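Local coordinates for protein isomaltodextranase (Arthrobacter globiformis, PDB 5AWO) that hydrolyses alpha-1,6-glucosidic linkages in polysaccharides such as dextran, releasing successive isomaltose units from the non-reducing chain ends, at residues A[530-544]-A[562-576]. Numbering follows the deposited sequence.
Sequences IRYRYANATGDTSTM and VSFPGLATWDTWGVA
Phe-564 presents its ring edge to two tyrosines at once, lying edge-to-face against Tyr-532 (planes at 77°) and against Tyr-534 (73°). Phe-564 CD2 rests 3.7 Å from Tyr-534 CG, while Met-544 CB packs against Phe-564 CE1. With CG between its backbone N and carbonyl carbon (chi1 78°), Tyr-534 turns its ring over Gly-574, and its hydroxyl donates to Pro-565 O at 2.8 Å. The amide of buried Asn-536 ties its own loop to the end of strand 562-564: ND2 bonds Phe-564 O at 2.9 Å, from the face of that carbonyl plane opposite Ser-542 N, and also Asp-540 O. Its OD1 closes an Asx turn with Thr-538 N and accepts from Thr-538 OG1; with both ends bonded, the amide's rotation is fixed. Beyond it, Ala-537 CB sits squarely over the five-membered ring of Trp-570, 3.5 Å from its centroid. Ala-535 CB lies over one face of the Trp-573 six-membered ring; opposite, the nearly parallel Arg-533 guanidinium sits over Trp-573 CB, reaching the ring only near its rim with NH1, which also bonds Gly-495 O. Antiparallel pairing joins strand 530-535 to 574-576 in one sheet and 542-544 to 562-564 in another, so the aromatic cluster bridges the CBM35 beta-sandwich, with Ile-591 of strand 585-592 against Tyr-532 and Phe-564 and strand 601-609 flanking strand 526-535.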
loop_
_atom_site.group_PDB
_atom_site.type_symbol
_atom_site.label_atom_id
_atom_site.label_comp_id
_atom_site.label_asym_id
_atom_site.label_seq_id
_atom_site.Cartn_x
_atom_site.Cartn_y
_atom_site.Cartn_z
ATOM N N ILE A 530 11.088 -17.736 -20.653
ATOM C CA ILE A 530 10.944 -17.737 -19.185
ATOM C C ILE A 530 11.334 -19.070 -18.544
ATOM O O ILE A 530 11.126 -20.130 -19.137
ATOM C CB ILE A 530 9.514 -17.346 -18.771
ATOM C CG1 ILE A 530 9.368 -17.330 -17.243
ATOM C CG2 ILE A 530 8.464 -18.285 -19.376
ATOM C CD1 ILE A 530 8.176 -16.533 -16.779
ATOM N N ARG A 531 11.891 -19.011 -17.331
ATOM C CA ARG A 531 12.220 -20.193 -16.538
ATOM C C ARG A 531 11.626 -20.090 -15.132
ATOM O O ARG A 531 11.519 -18.988 -14.594
ATOM C CB ARG A 531 13.736 -20.399 -16.462
ATOM C CG ARG A 531 14.380 -20.841 -17.779
ATOM C CD ARG A 531 15.893 -21.003 -17.667
ATOM N NE ARG A 531 16.589 -19.736 -17.420
ATOM C CZ ARG A 531 16.770 -18.764 -18.316
ATOM N NH1 ARG A 531 16.323 -18.876 -19.572
ATOM N NH2 ARG A 531 17.412 -17.651 -17.950
ATOM N N TYR A 532 11.267 -21.231 -14.548
ATOM C CA TYR A 532 10.659 -21.309 -13.215
ATOM C C TYR A 532 11.423 -22.325 -12.364
ATOM O O TYR A 532 11.414 -23.526 -12.676
ATOM C CB TYR A 532 9.192 -21.771 -13.314
ATOM C CG TYR A 532 8.311 -21.101 -14.338
ATOM C CD1 TYR A 532 8.301 -21.518 -15.678
ATOM C CD2 TYR A 532 7.402 -20.104 -13.974
ATOM C CE1 TYR A 532 7.463 -20.924 -16.602
ATOM C CE2 TYR A 532 6.569 -19.494 -14.898
ATOM C CZ TYR A 532 6.585 -19.906 -16.224
ATOM O OH TYR A 532 5.740 -19.285 -17.119
ATOM N N ARG A 533 12.109 -21.886 -11.307
ATOM C CA ARG A 533 12.749 -22.829 -10.401
ATOM C C ARG A 533 11.749 -23.212 -9.330
ATOM O O ARG A 533 11.203 -22.334 -8.636
ATOM C CB ARG A 533 14.051 -22.299 -9.774
ATOM C CG ARG A 533 14.847 -23.376 -9.052
ATOM C CD ARG A 533 16.245 -22.932 -8.652
ATOM N NE ARG A 533 17.095 -24.065 -8.263
ATOM C CZ ARG A 533 17.439 -24.415 -7.025
ATOM N NH1 ARG A 533 17.043 -23.722 -5.960
ATOM N NH2 ARG A 533 18.226 -25.462 -6.830
ATOM N N TYR A 534 11.525 -24.512 -9.180
ATOM C CA TYR A 534 10.399 -25.027 -8.416
ATOM C C TYR A 534 10.746 -26.342 -7.711
ATOM O O TYR A 534 11.727 -27.005 -8.066
ATOM C CB TYR A 534 9.208 -25.266 -9.365
ATOM C CG TYR A 534 9.361 -26.552 -10.159
ATOM C CD1 TYR A 534 10.130 -26.588 -11.316
ATOM C CD2 TYR A 534 8.791 -27.734 -9.708
ATOM C CE1 TYR A 534 10.298 -27.770 -12.031
ATOM C CE2 TYR A 534 8.960 -28.920 -10.414
ATOM C CZ TYR A 534 9.721 -28.924 -11.562
ATOM O OH TYR A 534 9.894 -30.111 -12.265
ATOM N N ALA A 535 9.949 -26.705 -6.714
ATOM C CA ALA A 535 9.935 -28.059 -6.136
ATOM C C ALA A 535 8.512 -28.636 -6.297
ATOM O O ALA A 535 7.522 -27.895 -6.276
ATOM C CB ALA A 535 10.330 -28.042 -4.677
ATOM N N ASN A 536 8.427 -29.955 -6.481
ATOM C CA ASN A 536 7.147 -30.675 -6.576
ATOM C C ASN A 536 7.372 -32.155 -6.312
ATOM O O ASN A 536 7.843 -32.866 -7.199
ATOM C CB ASN A 536 6.527 -30.524 -7.963
ATOM C CG ASN A 536 5.385 -31.513 -8.219
ATOM O OD1 ASN A 536 4.784 -32.034 -7.289
ATOM N ND2 ASN A 536 5.094 -31.754 -9.478
ATOM N N ALA A 537 7.072 -32.583 -5.101
ATOM C CA ALA A 537 7.164 -33.994 -4.722
ATOM C C ALA A 537 5.781 -34.520 -4.397
ATOM O O ALA A 537 5.611 -35.241 -3.434
ATOM C CB ALA A 537 8.091 -34.175 -3.534
ATOM N N THR A 538 4.796 -34.127 -5.197
ATOM C CA THR A 538 3.432 -34.635 -5.030
ATOM C C THR A 538 3.276 -36.070 -5.547
ATOM O O THR A 538 2.264 -36.712 -5.269
ATOM C CB THR A 538 2.402 -33.782 -5.774
ATOM O OG1 THR A 538 2.753 -33.696 -7.153
ATOM C CG2 THR A 538 2.313 -32.366 -5.146
ATOM N N GLY A 539 4.249 -36.539 -6.322
ATOM C CA GLY A 539 4.191 -37.880 -6.929
ATOM C C GLY A 539 3.668 -37.876 -8.353
ATOM O O GLY A 539 3.471 -38.938 -8.946
ATOM N N ASP A 540 3.432 -36.693 -8.913
ATOM C CA ASP A 540 2.875 -36.554 -10.250
ATOM C C ASP A 540 3.155 -35.141 -10.769
ATOM O O ASP A 540 3.539 -34.253 -9.989
ATOM C CB ASP A 540 1.364 -36.837 -10.198
ATOM C CG ASP A 540 0.783 -37.305 -11.533
ATOM O OD1 ASP A 540 1.423 -37.173 -12.597
ATOM O OD2 ASP A 540 -0.371 -37.781 -11.514
ATOM N N THR A 541 3.012 -34.943 -12.074
ATOM C CA THR A 541 3.110 -33.618 -12.672
ATOM C C THR A 541 2.121 -32.686 -11.958
ATOM O O THR A 541 0.979 -33.065 -11.656
ATOM C CB THR A 541 2.820 -33.646 -14.193
ATOM O OG1 THR A 541 3.789 -34.471 -14.860
ATOM C CG2 THR A 541 2.875 -32.254 -14.802
ATOM N N SER A 542 2.587 -31.484 -11.638
ATOM C CA SER A 542 1.706 -30.436 -11.130
ATOM C C SER A 542 1.549 -29.362 -12.201
ATOM O O SER A 542 2.360 -29.262 -13.115
ATOM C CB SER A 542 2.287 -29.832 -9.862
ATOM O OG SER A 542 2.324 -30.755 -8.806
ATOM N N THR A 543 0.503 -28.549 -12.106
ATOM C CA THR A 543 0.359 -27.445 -13.042
ATOM C C THR A 543 0.083 -26.152 -12.275
ATOM O O THR A 543 -0.445 -26.188 -11.176
ATOM C CB THR A 543 -0.722 -27.682 -14.127
ATOM O OG1 THR A 543 -2.042 -27.593 -13.577
ATOM C CG2 THR A 543 -0.527 -29.061 -14.783
ATOM N N MET A 544 0.463 -25.044 -12.885
ATOM C CA MET A 544 0.077 -23.704 -12.413
ATOM C C MET A 544 -0.439 -22.898 -13.574
ATOM O O MET A 544 -0.016 -23.102 -14.717
ATOM C CB MET A 544 1.283 -22.967 -11.798
ATOM C CG MET A 544 1.865 -23.664 -10.600
ATOM S SD MET A 544 0.867 -23.577 -9.101
ATOM C CE MET A 544 1.075 -25.190 -8.362
ATOM N N VAL A 562 0.880 -24.223 -17.116
ATOM C CA VAL A 562 2.270 -24.584 -17.316
ATOM C C VAL A 562 2.530 -25.813 -16.454
ATOM O O VAL A 562 2.052 -25.890 -15.320
ATOM C CB VAL A 562 3.206 -23.414 -16.929
ATOM C CG1 VAL A 562 4.663 -23.835 -17.028
ATOM C CG2 VAL A 562 2.928 -22.213 -17.813
ATOM N N SER A 563 3.234 -26.806 -16.995
ATOM C CA SER A 563 3.397 -28.074 -16.301
ATOM C C SER A 563 4.731 -28.159 -15.593
ATOM O O SER A 563 5.732 -27.640 -16.089
ATOM C CB SER A 563 3.240 -29.247 -17.289
ATOM O OG SER A 563 1.955 -29.212 -17.879
ATOM N N PHE A 564 4.727 -28.829 -14.446
ATOM C CA PHE A 564 5.862 -28.924 -13.539
ATOM C C PHE A 564 6.078 -30.390 -13.116
ATOM O O PHE A 564 5.342 -30.911 -12.285
ATOM C CB PHE A 564 5.610 -28.045 -12.299
ATOM C CG PHE A 564 5.535 -26.574 -12.605
ATOM C CD1 PHE A 564 4.341 -25.985 -12.998
ATOM C CD2 PHE A 564 6.661 -25.768 -12.490
ATOM C CE1 PHE A 564 4.270 -24.627 -13.282
ATOM C CE2 PHE A 564 6.590 -24.410 -12.779
ATOM C CZ PHE A 564 5.400 -23.839 -13.174
ATOM N N PRO A 565 7.103 -31.063 -13.686
ATOM C CA PRO A 565 7.322 -32.497 -13.401
ATOM C C PRO A 565 7.562 -32.837 -11.934
ATOM O O PRO A 565 8.207 -32.058 -11.214
ATOM C CB PRO A 565 8.563 -32.837 -14.240
ATOM C CG PRO A 565 8.561 -31.855 -15.354
ATOM C CD PRO A 565 7.937 -30.587 -14.801
ATOM N N GLY A 566 7.043 -33.983 -11.494
ATOM C CA GLY A 566 7.274 -34.490 -10.150
ATOM C C GLY A 566 8.740 -34.853 -9.972
ATOM O O GLY A 566 9.384 -35.344 -10.909
ATOM N N LEU A 567 9.256 -34.596 -8.776
ATOM C CA LEU A 567 10.640 -34.860 -8.413
ATOM C C LEU A 567 10.643 -35.686 -7.137
ATOM O O LEU A 567 9.629 -35.793 -6.453
ATOM C CB LEU A 567 11.404 -33.534 -8.213
ATOM C CG LEU A 567 11.401 -32.549 -9.389
ATOM C CD1 LEU A 567 12.011 -31.207 -8.993
ATOM C CD2 LEU A 567 12.129 -33.106 -10.599
ATOM N N ALA A 568 11.795 -36.259 -6.793
ATOM C CA ALA A 568 11.851 -37.300 -5.773
ATOM C C ALA A 568 11.454 -36.839 -4.387
ATOM O O ALA A 568 10.759 -37.548 -3.661
ATOM C CB ALA A 568 13.246 -37.914 -5.728
ATOM N N THR A 569 11.922 -35.656 -3.999
ATOM C CA THR A 569 11.678 -35.179 -2.652
ATOM C C THR A 569 11.389 -33.688 -2.734
ATOM O O THR A 569 11.668 -33.060 -3.737
ATOM C CB THR A 569 12.899 -35.385 -1.748
ATOM O OG1 THR A 569 13.948 -34.513 -2.170
ATOM C CG2 THR A 569 13.411 -36.855 -1.793
ATOM N N TRP A 570 10.812 -33.160 -1.671
ATOM C CA TRP A 570 10.562 -31.722 -1.564
ATOM C C TRP A 570 11.858 -30.899 -1.483
ATOM O O TRP A 570 11.806 -29.697 -1.731
ATOM C CB TRP A 570 9.639 -31.426 -0.377
ATOM C CG TRP A 570 8.186 -31.735 -0.686
ATOM C CD1 TRP A 570 7.427 -32.733 -0.135
ATOM C CD2 TRP A 570 7.339 -31.058 -1.626
ATOM N NE1 TRP A 570 6.163 -32.714 -0.678
ATOM C CE2 TRP A 570 6.080 -31.704 -1.597
ATOM C CE3 TRP A 570 7.520 -29.974 -2.499
ATOM C CZ2 TRP A 570 5.009 -31.291 -2.393
ATOM C CZ3 TRP A 570 6.465 -29.564 -3.277
ATOM C CH2 TRP A 570 5.221 -30.219 -3.226
ATOM N N ASP A 571 12.992 -31.546 -1.169
ATOM C CA ASP A 571 14.346 -30.929 -1.214
ATOM C C ASP A 571 14.989 -30.896 -2.606
ATOM O O ASP A 571 16.106 -30.401 -2.758
ATOM C CB ASP A 571 15.335 -31.711 -0.335
ATOM C CG ASP A 571 15.000 -31.670 1.123
ATOM O OD1 ASP A 571 13.973 -31.059 1.490
ATOM O OD2 ASP A 571 15.769 -32.274 1.908
ATOM N N THR A 572 14.323 -31.464 -3.605
ATOM C CA THR A 572 14.804 -31.439 -4.969
ATOM C C THR A 572 14.183 -30.270 -5.726
ATOM O O THR A 572 12.972 -30.083 -5.672
ATOM C CB THR A 572 14.442 -32.762 -5.698
ATOM O OG1 THR A 572 14.771 -33.867 -4.853
ATOM C CG2 THR A 572 15.185 -32.895 -6.995
ATOM N N TRP A 573 15.008 -29.534 -6.468
ATOM C CA TRP A 573 14.567 -28.382 -7.241
ATOM C C TRP A 573 14.834 -28.596 -8.725
ATOM O O TRP A 573 15.899 -29.111 -9.119
ATOM C CB TRP A 573 15.273 -27.096 -6.729
ATOM C CG TRP A 573 14.981 -26.848 -5.267
ATOM C CD1 TRP A 573 15.627 -27.371 -4.206
ATOM C CD2 TRP A 573 13.931 -26.021 -4.724
ATOM N NE1 TRP A 573 15.050 -26.946 -3.024
ATOM C CE2 TRP A 573 14.009 -26.112 -3.323
ATOM C CE3 TRP A 573 12.936 -25.230 -5.291
ATOM C CZ2 TRP A 573 13.121 -25.436 -2.474
ATOM C CZ3 TRP A 573 12.057 -24.571 -4.455
ATOM C CH2 TRP A 573 12.153 -24.677 -3.071
ATOM N N GLY A 574 13.868 -28.219 -9.550
ATOM C CA GLY A 574 14.041 -28.222 -10.995
ATOM C C GLY A 574 13.741 -26.878 -11.619
ATOM O O GLY A 574 13.293 -25.951 -10.938
ATOM N N VAL A 575 14.008 -26.767 -12.908
ATOM C CA VAL A 575 13.714 -25.585 -13.685
ATOM C C VAL A 575 12.811 -25.966 -14.855
ATOM O O VAL A 575 13.212 -26.737 -15.742
ATOM C CB VAL A 575 15.002 -24.910 -14.204
ATOM C CG1 VAL A 575 14.658 -23.660 -14.993
ATOM C CG2 VAL A 575 15.948 -24.611 -13.038
ATOM N N ALA A 576 11.584 -25.462 -14.844
ATOM C CA ALA A 576 10.692 -25.603 -15.984
ATOM C C ALA A 576 10.963 -24.475 -16.952
ATOM O O ALA A 576 11.306 -23.355 -16.543
ATOM C CB ALA A 576 9.243 -25.588 -15.538
HETATM O O HOH W 1 18.756 -27.835 -8.534
HETATM O O HOH W 2 10.568 -31.313 -5.792
HETATM O O HOH W 3 7.030 -36.332 -7.147
HETATM O O HOH W 4 5.804 -35.716 -13.488
#